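Local coordinates for protein adhesin (PDB 6VT2) that binds sialoglycans through two tandem Siglec-like modules, each followed by an atypical Rib domain, and so probably helps the streptococcus adhere to host glycoproteins, at residues N55-S60 with T78-I83; P164-T169 with I182-G187; D199-A204 with F228-G233; G219-A224 with R282-K287; A321-K326 with I381-T386. All blocks are in the same frame, centred on the assembly; numbering follows the deposited sequence.

Contact 1: N55-S60 with T78-I83; sequences NWIRYS and TRVYGI
R58 lays its CB over one face of the Y81 ring, a CH-pi contact 3.8 Å from R58 CB to the centroid of that ring, while R79 NH2 sits over the centre of the opposite face. The phenol is thus held flat between the side chains of two arginines. A bend at chi3 (64°) turns the R58 chain back over the tyrosine, with guanidinium and ring inclined at 49°; Y81 OH lies over a face of the R58 guanidinium, too poorly angled for a hydrogen bond. R79 also forms a salt bridge with E23, which probably helps hold it there. Water gathers on this polar side: one molecule joins Y59 O to Y81 OH, and another lies 2.8 Å from S60 OG and also accepts from R79 NH2.

Beneath the side chains runs the edge of a four-stranded antiparallel sheet of the N-terminal Siglec-like module, an immunoglobulin-like fold in which strand 58-61 is outermost. R58 with Y81 and S60 with R79 are hydrogen-bonded pairs, each with two bonds; R58 N to Y81 O measures 2.9 Å. Between them the non-hydrogen-bonded pair Y59-V80 draws in to 4.3 Å from CA to CA.

On the other face the packing is apolar and buried. I57 CG2 lies beside V80 CG1 at 4.1 Å, the two side chains pointing the same way, and L122 and F120 of strand 119-125 pack against them. Beyond the R58-Y81 pair direct bonds give way to a water that links W56 O to I83 N, and G82 CA approaches W56 O at 3.5 Å.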
# COMPACT_ATOMS: atom_id res chain seq x y z
N ASN A 55 -45.23 -15.08 11.44
CA ASN A 55 -45.72 -13.81 10.89
C ASN A 55 -44.67 -13.12 10.02
O ASN A 55 -45.08 -12.37 9.22
CB ASN A 55 -46.22 -12.91 12.00
CG ASN A 55 -45.14 -12.45 12.94
OD1 ASN A 55 -44.08 -13.03 13.02
ND2 ASN A 55 -45.51 -11.47 13.73
N TRP A 56 -43.39 -13.42 10.15
CA TRP A 56 -42.37 -12.77 9.34
C TRP A 56 -42.15 -13.44 7.98
O TRP A 56 -41.40 -12.92 7.27
CB TRP A 56 -41.10 -12.61 10.17
CG TRP A 56 -40.64 -13.86 10.85
CD1 TRP A 56 -40.88 -14.19 12.13
CD2 TRP A 56 -39.90 -14.93 10.28
NE1 TRP A 56 -40.33 -15.39 12.39
CE2 TRP A 56 -39.71 -15.87 11.30
CE3 TRP A 56 -39.33 -15.16 9.04
CZ2 TRP A 56 -38.99 -17.03 11.11
CZ3 TRP A 56 -38.65 -16.32 8.84
CH2 TRP A 56 -38.50 -17.25 9.86
N ILE A 57 -42.78 -14.58 7.70
CA ILE A 57 -42.73 -15.13 6.35
C ILE A 57 -43.82 -14.42 5.57
O ILE A 57 -45.00 -14.50 5.92
CB ILE A 57 -42.96 -16.63 6.35
CG1 ILE A 57 -41.89 -17.34 7.16
CG2 ILE A 57 -42.97 -17.12 4.88
CD1 ILE A 57 -42.16 -18.89 7.23
N ARG A 58 -43.43 -13.69 4.52
CA ARG A 58 -44.35 -12.86 3.75
C ARG A 58 -44.26 -13.31 2.30
O ARG A 58 -43.36 -13.92 1.92
CB ARG A 58 -43.91 -11.41 3.88
CG ARG A 58 -43.89 -10.99 5.33
CD ARG A 58 -43.45 -9.57 5.49
NE ARG A 58 -44.40 -8.66 4.87
CZ ARG A 58 -44.13 -7.38 4.64
NH1 ARG A 58 -42.98 -6.87 5.02
NH2 ARG A 58 -45.02 -6.60 4.05
N TYR A 59 -45.30 -13.01 1.58
CA TYR A 59 -45.28 -13.30 0.16
C TYR A 59 -46.12 -12.33 -0.62
O TYR A 59 -47.02 -11.79 -0.10
CB TYR A 59 -45.63 -14.75 -0.18
CG TYR A 59 -47.03 -15.14 0.15
CD1 TYR A 59 -47.40 -15.42 1.43
CD2 TYR A 59 -47.94 -15.32 -0.85
CE1 TYR A 59 -48.69 -15.80 1.73
CE2 TYR A 59 -49.22 -15.71 -0.58
CZ TYR A 59 -49.60 -15.98 0.71
OH TYR A 59 -50.88 -16.38 0.91
N SER A 60 -45.79 -12.22 -1.89
CA SER A 60 -46.53 -11.31 -2.76
C SER A 60 -46.46 -11.81 -4.19
O SER A 60 -45.50 -12.34 -4.57
CB SER A 60 -45.98 -9.93 -2.66
OG SER A 60 -44.70 -9.89 -3.15
N THR A 78 -43.97 -15.38 -7.77
CA THR A 78 -44.43 -15.06 -6.42
C THR A 78 -43.18 -14.85 -5.58
O THR A 78 -42.35 -15.67 -5.65
CB THR A 78 -45.25 -16.20 -5.85
OG1 THR A 78 -46.45 -16.30 -6.59
CG2 THR A 78 -45.58 -16.04 -4.38
N ARG A 79 -43.09 -13.73 -4.91
CA ARG A 79 -41.94 -13.47 -4.07
C ARG A 79 -42.25 -13.97 -2.65
O ARG A 79 -43.24 -13.62 -2.15
CB ARG A 79 -41.71 -11.97 -4.02
CG ARG A 79 -40.46 -11.57 -3.23
CD ARG A 79 -40.56 -10.09 -2.96
NE ARG A 79 -39.36 -9.66 -2.28
CZ ARG A 79 -39.31 -8.70 -1.43
NH1 ARG A 79 -38.17 -8.44 -0.83
NH2 ARG A 79 -40.36 -7.98 -1.18
N VAL A 80 -41.38 -14.77 -2.07
CA VAL A 80 -41.51 -15.19 -0.66
C VAL A 80 -40.31 -14.55 0.04
O VAL A 80 -39.28 -14.65 -0.45
CB VAL A 80 -41.53 -16.71 -0.52
CG1 VAL A 80 -41.74 -17.12 0.92
CG2 VAL A 80 -42.63 -17.33 -1.38
N TYR A 81 -40.55 -13.82 1.11
CA TYR A 81 -39.47 -12.99 1.68
C TYR A 81 -39.81 -12.68 3.13
O TYR A 81 -40.84 -12.90 3.59
CB TYR A 81 -39.40 -11.67 0.89
CG TYR A 81 -40.63 -10.80 0.99
CD1 TYR A 81 -41.80 -11.09 0.31
CD2 TYR A 81 -40.63 -9.70 1.80
CE1 TYR A 81 -42.92 -10.31 0.46
CE2 TYR A 81 -41.74 -8.92 1.99
CZ TYR A 81 -42.89 -9.19 1.28
OH TYR A 81 -43.95 -8.38 1.48
N GLY A 82 -38.83 -12.08 3.78
CA GLY A 82 -39.02 -11.61 5.13
C GLY A 82 -37.69 -11.32 5.76
O GLY A 82 -36.71 -11.33 5.12
N ILE A 83 -37.75 -10.98 7.02
CA ILE A 83 -36.57 -10.75 7.86
C ILE A 83 -36.66 -11.75 9.01
O ILE A 83 -37.64 -11.73 9.77
CB ILE A 83 -36.54 -9.30 8.38
CG1 ILE A 83 -36.43 -8.36 7.19
CG2 ILE A 83 -35.41 -9.18 9.37
CD1 ILE A 83 -36.73 -6.93 7.62
O HOH W 1 -40.52 -10.35 7.62
O HOH W 2 -46.44 -9.31 1.25
O HOH W 3 -43.22 -7.66 -2.28

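Contact 2: P164-T169 with I182-G187; sequences PNLPAT and ITYPDG
L166 divides its two methyls between neighbours on the facing segment: CD1 lies 4.0 Å from I182 CD1, and CD2 lies 4.0 Å from Y184 CE1. The contact belongs to the first atypical Rib domain, where the loop between helix 149-162 and strand 171-174 folds over the end of strand 180-183 and the type I beta turn Y184-G187. With CG beside the backbone N (chi1 -67°), L166 meets I182 at about a right angle, and Y172 packs against both.

P167 continues the apolar seam. Its CD comes obliquely to the Y184 ring, 4.0 Å from Y184 CD1, and its CB rests 3.9 Å from P185 CD, the side chains of P167 and P185 crossing at about a right angle. Backbone polar groups play little part in this interface, which relies on the fit of rigid rings and branched chains. The Y184 hydroxyl is held by D190, a ligand of the calcium bound at T128 and Y131, and its ring also meets that of Y131; the apolar packing therefore lies directly beside the metal site. At the outer end T169 crosses P185, and T169 OG1 stands 3.3 Å from P185 CG.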
# COMPACT_ATOMS: atom_id res chain seq x y z
N PRO A 164 -13.32 -6.84 4.30
CA PRO A 164 -14.25 -5.79 3.94
C PRO A 164 -15.72 -6.23 3.74
O PRO A 164 -16.58 -5.40 3.87
CB PRO A 164 -13.65 -5.32 2.61
CG PRO A 164 -13.02 -6.55 2.04
CD PRO A 164 -12.35 -7.14 3.25
N ASN A 165 -15.97 -7.53 3.57
CA ASN A 165 -17.33 -8.04 3.27
C ASN A 165 -18.04 -8.56 4.52
O ASN A 165 -19.20 -8.93 4.39
CB ASN A 165 -17.21 -9.07 2.16
CG ASN A 165 -16.54 -8.52 0.92
OD1 ASN A 165 -16.64 -7.34 0.62
ND2 ASN A 165 -15.84 -9.38 0.20
N LEU A 166 -17.41 -8.57 5.70
CA LEU A 166 -18.14 -8.98 6.91
C LEU A 166 -19.20 -7.92 7.22
O LEU A 166 -19.04 -6.80 6.76
CB LEU A 166 -17.16 -9.19 8.07
CG LEU A 166 -16.18 -10.36 7.95
CD1 LEU A 166 -15.33 -10.48 9.20
CD2 LEU A 166 -16.89 -11.68 7.72
N PRO A 167 -20.29 -8.22 7.96
CA PRO A 167 -21.23 -7.18 8.36
C PRO A 167 -20.52 -5.97 9.02
O PRO A 167 -19.57 -6.14 9.67
CB PRO A 167 -22.19 -7.86 9.34
CG PRO A 167 -22.09 -9.33 9.02
CD PRO A 167 -20.71 -9.54 8.43
N ALA A 168 -20.99 -4.76 8.79
CA ALA A 168 -20.42 -3.54 9.41
C ALA A 168 -20.80 -3.51 10.87
O ALA A 168 -20.12 -2.85 11.64
CB ALA A 168 -20.98 -2.33 8.70
N THR A 169 -21.84 -4.23 11.21
CA THR A 169 -22.30 -4.30 12.61
C THR A 169 -21.45 -5.33 13.39
O THR A 169 -21.73 -5.51 14.55
CB THR A 169 -23.81 -4.54 12.57
OG1 THR A 169 -24.03 -5.16 11.31
CG2 THR A 169 -24.59 -3.25 12.57
N ILE A 182 -14.74 -12.41 16.43
CA ILE A 182 -15.60 -11.55 15.58
C ILE A 182 -17.01 -11.92 15.99
O ILE A 182 -17.28 -13.05 16.00
CB ILE A 182 -15.34 -11.83 14.09
CG1 ILE A 182 -13.86 -11.62 13.76
CG2 ILE A 182 -16.27 -11.01 13.18
CD1 ILE A 182 -13.45 -12.03 12.38
N THR A 183 -17.81 -10.97 16.41
CA THR A 183 -19.18 -11.26 16.82
C THR A 183 -20.07 -10.68 15.74
O THR A 183 -20.05 -9.53 15.54
CB THR A 183 -19.52 -10.70 18.19
OG1 THR A 183 -18.63 -11.28 19.13
CG2 THR A 183 -20.92 -11.01 18.65
N TYR A 184 -20.80 -11.53 15.07
CA TYR A 184 -21.74 -11.07 14.05
C TYR A 184 -22.91 -10.50 14.78
O TYR A 184 -23.21 -10.67 15.89
CB TYR A 184 -22.11 -12.24 13.16
CG TYR A 184 -20.89 -12.66 12.45
CD1 TYR A 184 -20.16 -11.79 11.68
CD2 TYR A 184 -20.42 -13.92 12.67
CE1 TYR A 184 -18.98 -12.19 11.11
CE2 TYR A 184 -19.29 -14.35 12.05
CZ TYR A 184 -18.55 -13.48 11.28
OH TYR A 184 -17.42 -13.90 10.70
N PRO A 185 -23.86 -9.63 14.06
CA PRO A 185 -25.04 -8.98 14.67
C PRO A 185 -26.00 -9.91 15.37
O PRO A 185 -26.73 -9.52 16.27
CB PRO A 185 -25.71 -8.29 13.47
CG PRO A 185 -24.69 -8.16 12.44
CD PRO A 185 -23.65 -9.23 12.68
N ASP A 186 -26.04 -11.17 14.99
CA ASP A 186 -26.89 -12.13 15.68
C ASP A 186 -26.25 -12.79 16.88
O ASP A 186 -26.85 -13.66 17.49
CB ASP A 186 -27.39 -13.17 14.66
CG ASP A 186 -26.35 -14.14 14.26
OD1 ASP A 186 -25.15 -13.83 14.42
OD2 ASP A 186 -26.71 -15.24 13.81
N GLY A 187 -25.06 -12.36 17.25
CA GLY A 187 -24.38 -12.95 18.41
C GLY A 187 -23.59 -14.20 18.10
O GLY A 187 -22.90 -14.64 18.95

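Contact 3: D199-A204 with F228-G233; sequences DTDRVA and FYDNSG. With CA (calcium ion), chain J.
A calcium site at the junction of the first Rib domain and the second Siglec-like module gathers most of its ligands from two loops, with D305 from a third part of the chain. D201 and D230 come from opposite directions, and each carboxylate is bidentate: D201 OD1 binds the ion at 2.4 Å and D230 OD1 binds it at 2.5 Å, with both OD2 atoms also coordinated. Their planes lie 31° apart. V203 O makes the shortest bond from these loops, 2.2 Å to the calcium, and N231 OD1 adds another.

Hydrogen bonds from the backbone and from the second-shell residue S232 help fix the carboxylates. D201 OD1 accepts from V203 N in an Asx turn, and D230 OD2 does likewise from S232 N, which approaches from above the carboxylate plane; S232 OG takes the anti lone pair of the same oxygen, 2.6 Å from D230 OD2. N231 has CG in the crowded position (chi1 66°), which puts OD1 on the metal and lets ND2 reach D201 OD1 in a weak bond. A water from A204 O to N231 N spans the loops.

Three aspartates brought this close would be expected to repel one another without the cation, so calcium binding probably favours a defined orientation of the two domains.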
# COMPACT_ATOMS: atom_id res chain seq x y z
N ASP A 199 2.81 -12.33 16.32
CA ASP A 199 4.05 -13.09 16.63
C ASP A 199 4.95 -12.08 17.34
O ASP A 199 4.74 -10.88 17.29
CB ASP A 199 4.74 -13.81 15.44
CG ASP A 199 5.69 -14.96 15.82
OD1 ASP A 199 5.77 -15.26 17.08
OD2 ASP A 199 6.47 -15.34 15.05
N THR A 200 5.92 -12.63 18.02
CA THR A 200 6.91 -11.82 18.70
C THR A 200 7.79 -11.14 17.69
O THR A 200 8.27 -11.80 16.75
CB THR A 200 7.78 -12.68 19.58
OG1 THR A 200 6.94 -13.60 20.29
CG2 THR A 200 8.52 -11.81 20.59
N ASP A 201 8.02 -9.84 17.87
CA ASP A 201 9.02 -9.14 17.08
C ASP A 201 10.36 -9.44 17.71
O ASP A 201 10.61 -9.03 18.84
CB ASP A 201 8.79 -7.64 17.02
CG ASP A 201 9.59 -6.95 15.91
OD1 ASP A 201 10.62 -7.49 15.48
OD2 ASP A 201 9.08 -5.89 15.48
N ARG A 202 11.20 -10.14 16.96
CA ARG A 202 12.53 -10.51 17.39
C ARG A 202 13.62 -9.99 16.47
O ARG A 202 14.78 -10.42 16.59
CB ARG A 202 12.66 -12.04 17.46
CG ARG A 202 11.65 -12.68 18.35
CD ARG A 202 11.83 -14.22 18.31
NE ARG A 202 11.50 -14.78 17.00
CZ ARG A 202 12.36 -15.40 16.19
NH1 ARG A 202 13.65 -15.53 16.51
NH2 ARG A 202 11.94 -15.86 15.03
N VAL A 203 13.29 -9.10 15.56
CA VAL A 203 14.25 -8.61 14.57
C VAL A 203 14.27 -7.10 14.65
O VAL A 203 13.23 -6.46 14.49
CB VAL A 203 13.86 -9.08 13.16
CG1 VAL A 203 15.00 -8.69 12.21
CG2 VAL A 203 13.66 -10.59 13.16
N ALA A 204 15.45 -6.54 14.88
CA ALA A 204 15.59 -5.10 14.86
C ALA A 204 15.51 -4.55 13.45
O ALA A 204 15.66 -5.27 12.46
CB ALA A 204 16.93 -4.69 15.47
N PHE A 228 15.65 2.59 5.57
CA PHE A 228 15.49 1.67 6.70
C PHE A 228 14.21 0.88 6.51
O PHE A 228 13.24 1.40 5.99
CB PHE A 228 15.40 2.41 8.00
CG PHE A 228 16.54 3.38 8.27
CD1 PHE A 228 16.52 4.65 7.75
CD2 PHE A 228 17.60 3.00 9.06
CE1 PHE A 228 17.55 5.56 8.04
CE2 PHE A 228 18.63 3.86 9.29
CZ PHE A 228 18.63 5.12 8.79
N TYR A 229 14.19 -0.36 6.99
CA TYR A 229 12.92 -1.08 7.05
C TYR A 229 12.94 -1.97 8.28
O TYR A 229 13.95 -2.15 8.95
CB TYR A 229 12.67 -1.91 5.80
CG TYR A 229 13.55 -3.08 5.63
CD1 TYR A 229 13.20 -4.32 6.15
CD2 TYR A 229 14.74 -2.99 4.89
CE1 TYR A 229 14.01 -5.41 5.93
CE2 TYR A 229 15.54 -4.06 4.69
CZ TYR A 229 15.18 -5.27 5.21
OH TYR A 229 16.03 -6.33 5.01
N ASP A 230 11.78 -2.43 8.63
CA ASP A 230 11.68 -3.38 9.75
C ASP A 230 10.77 -4.50 9.30
O ASP A 230 9.87 -4.23 8.54
CB ASP A 230 11.16 -2.68 11.00
CG ASP A 230 11.23 -3.54 12.24
OD1 ASP A 230 12.27 -3.94 12.55
OD2 ASP A 230 10.17 -3.81 12.73
N ASN A 231 10.88 -5.68 9.90
CA ASN A 231 9.98 -6.83 9.60
C ASN A 231 8.52 -6.50 9.99
O ASN A 231 7.65 -6.99 9.36
CB ASN A 231 10.47 -8.10 10.30
CG ASN A 231 10.39 -8.02 11.79
OD1 ASN A 231 10.52 -6.98 12.32
ND2 ASN A 231 10.12 -9.11 12.48
N SER A 232 8.28 -5.60 10.94
CA SER A 232 6.92 -5.17 11.32
C SER A 232 6.36 -4.16 10.31
O SER A 232 5.21 -3.85 10.39
CB SER A 232 6.89 -4.54 12.64
OG SER A 232 7.61 -3.33 12.60
N GLY A 233 7.23 -3.57 9.48
CA GLY A 233 6.84 -2.53 8.59
C GLY A 233 6.80 -1.17 9.23
O GLY A 233 6.39 -0.21 8.55
CA CA J . 11.19 -5.57 14.13
O HOH W 4 13.67 -5.95 10.54

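Contact 4: G219-A224 with R282-K287; sequences GEEGTA and RGTIPK
E221 and R282 cross obliquely, and R282 presents NE and NH1 to the carboxylate, one nitrogen for each oxygen. R282 NH1 reaches E221 OE1 at 2.9 Å and R282 NE reaches E221 OE2 at 3.0 Å. The match is not coplanar: the two flat groups are turned 68° apart, so the glutamate lies at the guanidinium edge while both nitrogens approach from above the carboxylate plane. Both chains are extended, with CG opposite the backbone N in E221 (chi1 -174°) as in R282, and this straightness lets them meet across the strands. T223 CG2 packs on the aliphatic part of R282.

T284 crosses E221 at about a right angle, its OG1 3.3 Å from E221 CB, and a water joins that hydroxyl to E221 OE2. The methyl of T284 turns the other way, with CG2 3.6 Å from E220 N.

Glycines carry the backbone pairing. G222 and G283 form an antiparallel hydrogen-bonded pair, G222 N to G283 O being 2.9 Å, which joins strands 222-229 and 277-283, the two inner strands of their four-stranded antiparallel sheet. A water between E220 O and I285 N and a direct bond from G219 N to I285 O carry the pairing on into the adjoining loops. I285 packs on F216 of strand 213-217 and on L256 and F258, which follow helix 244-255.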
# COMPACT_ATOMS: atom_id res chain seq x y z
N GLY A 219 31.70 22.45 -1.86
CA GLY A 219 31.13 23.64 -2.42
C GLY A 219 29.90 23.46 -3.25
O GLY A 219 29.47 24.44 -3.87
N GLU A 220 29.28 22.36 -3.27
CA GLU A 220 28.03 22.11 -3.99
C GLU A 220 27.08 21.39 -3.06
O GLU A 220 27.43 20.38 -2.48
CB GLU A 220 28.20 21.24 -5.23
CG GLU A 220 29.07 21.93 -6.30
CD GLU A 220 29.09 21.18 -7.63
OE1 GLU A 220 29.63 21.77 -8.63
OE2 GLU A 220 28.56 20.05 -7.69
N GLU A 221 25.91 21.78 -2.98
CA GLU A 221 24.97 21.12 -2.09
C GLU A 221 24.66 19.73 -2.61
O GLU A 221 24.44 19.51 -3.81
CB GLU A 221 23.73 21.92 -1.97
CG GLU A 221 22.76 21.36 -0.95
CD GLU A 221 21.60 22.34 -0.79
OE1 GLU A 221 20.93 22.72 -1.80
OE2 GLU A 221 21.44 22.78 0.37
N GLY A 222 24.59 18.81 -1.67
CA GLY A 222 24.28 17.44 -1.97
C GLY A 222 23.21 16.90 -1.05
O GLY A 222 22.83 17.51 -0.05
N THR A 223 22.70 15.76 -1.44
CA THR A 223 21.81 15.02 -0.60
C THR A 223 22.27 13.59 -0.49
O THR A 223 22.96 13.06 -1.35
CB THR A 223 20.41 15.05 -1.12
OG1 THR A 223 20.33 14.45 -2.41
CG2 THR A 223 19.88 16.45 -1.18
N ALA A 224 21.96 12.99 0.64
CA ALA A 224 22.13 11.56 0.87
C ALA A 224 20.75 11.03 1.25
O ALA A 224 20.14 11.56 2.16
CB ALA A 224 23.16 11.27 1.97
N ARG A 282 20.86 16.60 3.83
CA ARG A 282 21.11 17.64 2.83
C ARG A 282 22.11 18.64 3.38
O ARG A 282 21.95 19.15 4.49
CB ARG A 282 19.80 18.29 2.53
CG ARG A 282 19.91 19.50 1.56
CD ARG A 282 18.57 20.13 1.31
NE ARG A 282 18.80 21.27 0.44
CZ ARG A 282 17.85 22.03 -0.07
NH1 ARG A 282 18.21 23.04 -0.89
NH2 ARG A 282 16.55 21.79 0.23
N GLY A 283 23.07 19.00 2.56
CA GLY A 283 23.94 20.08 2.95
C GLY A 283 25.09 20.24 2.00
O GLY A 283 25.21 19.50 1.03
N THR A 284 26.00 21.14 2.36
CA THR A 284 27.19 21.44 1.58
C THR A 284 28.41 21.29 2.45
O THR A 284 28.52 21.94 3.49
CB THR A 284 27.11 22.85 1.03
OG1 THR A 284 25.93 23.00 0.22
CG2 THR A 284 28.32 23.17 0.12
N ILE A 285 29.35 20.48 2.02
CA ILE A 285 30.66 20.51 2.61
C ILE A 285 31.37 21.74 2.07
O ILE A 285 31.64 21.81 0.86
CB ILE A 285 31.43 19.23 2.25
CG1 ILE A 285 30.75 17.99 2.79
CG2 ILE A 285 32.88 19.31 2.78
CD1 ILE A 285 30.55 17.92 4.28
N PRO A 286 31.67 22.73 2.89
CA PRO A 286 32.36 23.91 2.35
C PRO A 286 33.81 23.64 2.04
O PRO A 286 34.41 22.69 2.54
CB PRO A 286 32.23 24.92 3.48
CG PRO A 286 32.26 24.02 4.75
CD PRO A 286 31.49 22.79 4.36
N LYS A 287 34.36 24.49 1.17
CA LYS A 287 35.71 24.22 0.70
C LYS A 287 36.73 24.33 1.81
O LYS A 287 37.84 23.82 1.64
CB LYS A 287 36.08 25.15 -0.45
CG LYS A 287 36.26 26.62 -0.07
CD LYS A 287 36.62 27.49 -1.25
CE LYS A 287 37.10 28.85 -0.74
NZ LYS A 287 37.31 29.79 -1.88
O HOH W 5 28.94 19.20 -0.47
O HOH W 6 23.78 23.39 1.72

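Contact 5: A321-K326 with I381-T386; sequences ANQTDK and IYPDDT. With CA (calcium ion), chain G.
With chi1 at 59°, D384 holds CG between its backbone N and carbonyl carbon, and its carboxylate turns to meet Q323, whose own CG stands beside the backbone N (chi1 -75°). The contact joins the second Siglec-like module to the second atypical Rib domain: the linker that leaves strand 314-321 packs on a type I beta turn, Y382-D385, after strand 378-381.

One straight hydrogen bond ties the two, from Q323 N to D384 OD2 at 2.7 Å, received on the syn side of the carboxylate and somewhat out of its plane. The Q323 side chain runs antiparallel to that of D384, its amide stacked on the carboxylate with the planes only 16° apart. Q323 OE1 lies 3.4 Å from P383 CD, and Q323 NE2 bonds to R218 O. The other carboxylate oxygen, D384 OD1, is taken by S391 OG, so both oxygens of this buried acid have a partner and its rotation is fixed.

Farther along, the Y382 ring has the Q323 backbone over one face, and T324 crosses it at about a right angle, T324 CB being 3.6 Å from Y382 CE2. The Y382 hydroxyl bonds to D393, itself a ligand of the calcium that T324 also binds, so the tyrosine supports the site from the second shell. Y327 completes the protein ligands, and three waters join them. T324 OG1 also bonds to R392 O. T324 chelates the ion with main chain and side chain together: T324 O is 2.4 Å from the calcium, and T324 OG1 is 2.6 Å from it.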
# COMPACT_ATOMS: atom_id res chain seq x y z
N ALA A 321 34.61 15.20 -1.96
CA ALA A 321 35.29 15.18 -3.25
C ALA A 321 35.52 16.58 -3.76
O ALA A 321 34.72 17.48 -3.55
CB ALA A 321 34.50 14.39 -4.25
N ASN A 322 36.60 16.73 -4.49
CA ASN A 322 36.86 17.99 -5.16
C ASN A 322 35.97 18.08 -6.37
O ASN A 322 35.71 17.07 -7.05
CB ASN A 322 38.30 18.07 -5.61
CG ASN A 322 39.25 18.10 -4.48
OD1 ASN A 322 39.10 18.87 -3.53
ND2 ASN A 322 40.25 17.27 -4.55
N GLN A 323 35.61 19.29 -6.74
CA GLN A 323 34.82 19.47 -7.94
C GLN A 323 35.48 18.94 -9.20
O GLN A 323 34.77 18.50 -10.12
CB GLN A 323 34.46 20.95 -8.12
CG GLN A 323 33.38 21.34 -7.15
CD GLN A 323 32.94 22.75 -7.31
OE1 GLN A 323 32.99 23.32 -8.44
NE2 GLN A 323 32.54 23.37 -6.21
N THR A 324 36.79 19.00 -9.26
CA THR A 324 37.43 18.49 -10.44
C THR A 324 37.11 17.03 -10.64
O THR A 324 37.19 16.54 -11.76
CB THR A 324 38.92 18.76 -10.42
OG1 THR A 324 39.43 18.34 -11.69
CG2 THR A 324 39.63 18.02 -9.33
N ASP A 325 36.71 16.31 -9.58
CA ASP A 325 36.38 14.92 -9.75
C ASP A 325 35.09 14.71 -10.53
O ASP A 325 34.88 13.62 -11.07
CB ASP A 325 36.27 14.26 -8.38
CG ASP A 325 37.54 14.13 -7.66
OD1 ASP A 325 38.58 14.53 -8.18
OD2 ASP A 325 37.49 13.65 -6.49
N LYS A 326 34.23 15.71 -10.63
CA LYS A 326 33.04 15.53 -11.45
C LYS A 326 32.99 16.32 -12.73
O LYS A 326 32.05 16.14 -13.48
CB LYS A 326 31.78 15.85 -10.65
CG LYS A 326 31.73 17.23 -10.20
CD LYS A 326 30.29 17.55 -9.56
CE LYS A 326 29.22 17.74 -10.52
NZ LYS A 326 27.98 18.29 -9.91
N ILE A 381 40.44 26.23 -12.76
CA ILE A 381 40.37 26.23 -11.31
C ILE A 381 38.92 26.30 -10.88
O ILE A 381 38.20 27.27 -11.17
CB ILE A 381 41.17 27.40 -10.74
CG1 ILE A 381 42.63 27.39 -11.29
CG2 ILE A 381 41.09 27.37 -9.27
CD1 ILE A 381 43.41 28.60 -10.82
N TYR A 382 38.48 25.26 -10.20
CA TYR A 382 37.11 25.15 -9.77
C TYR A 382 36.96 25.88 -8.46
O TYR A 382 37.93 26.14 -7.76
CB TYR A 382 36.75 23.68 -9.58
CG TYR A 382 36.80 22.95 -10.86
CD1 TYR A 382 35.76 23.05 -11.75
CD2 TYR A 382 37.89 22.17 -11.20
CE1 TYR A 382 35.80 22.44 -12.97
CE2 TYR A 382 37.92 21.53 -12.41
CZ TYR A 382 36.92 21.70 -13.28
OH TYR A 382 36.96 21.10 -14.52
N PRO A 383 35.74 26.28 -8.14
CA PRO A 383 35.56 27.23 -7.03
C PRO A 383 35.79 26.64 -5.64
O PRO A 383 35.77 27.40 -4.67
CB PRO A 383 34.13 27.72 -7.24
CG PRO A 383 33.51 26.82 -8.14
CD PRO A 383 34.58 26.23 -9.01
N ASP A 384 36.01 25.34 -5.51
CA ASP A 384 36.37 24.73 -4.25
C ASP A 384 37.88 24.62 -4.11
O ASP A 384 38.37 24.06 -3.13
CB ASP A 384 35.74 23.34 -4.08
CG ASP A 384 36.13 22.36 -5.15
OD1 ASP A 384 36.43 22.77 -6.28
OD2 ASP A 384 36.11 21.15 -4.90
N ASP A 385 38.64 25.15 -5.07
CA ASP A 385 40.08 25.06 -4.98
C ASP A 385 40.58 25.77 -3.73
O ASP A 385 40.24 26.91 -3.49
CB ASP A 385 40.71 25.68 -6.22
CG ASP A 385 42.22 25.58 -6.26
OD1 ASP A 385 42.73 24.49 -6.54
OD2 ASP A 385 42.87 26.60 -6.03
N THR A 386 41.43 25.09 -2.97
CA THR A 386 42.09 25.69 -1.83
C THR A 386 43.52 25.13 -1.80
O THR A 386 43.75 24.03 -2.27
CB THR A 386 41.43 25.34 -0.49
OG1 THR A 386 41.55 23.95 -0.27
CG2 THR A 386 39.98 25.85 -0.40
CA CA G . 38.45 16.97 -13.73
O HOH W 7 37.40 14.79 -14.34
O HOH W 8 40.03 15.37 -12.85
O HOH W 9 38.94 16.24 -15.91

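In the fold
The five contacts, all partly buried, run along an elongated chain, with centres of contacts 1 and 5 about 87 Å apart. Contacts 1 and 4 are strand pairings within the two Siglec-like modules; contact 1 has a buried apolar face and a solvent-facing polar one, whereas the side chains of contact 4 are mostly exposed and include a salt bridge. Contacts 2 and 5 place comparable Tyr-Pro turns of the two Rib domains beside calcium sites, one mainly by apolar packing, the other through a buried carboxylate. Contact 3 is essentially metal coordination. It shares strand 222-229 with contact 4, at the strand's other end. Contacts 4 and 5 touch through an E220-K326 salt bridge, linking the loop before that strand to the domain junction.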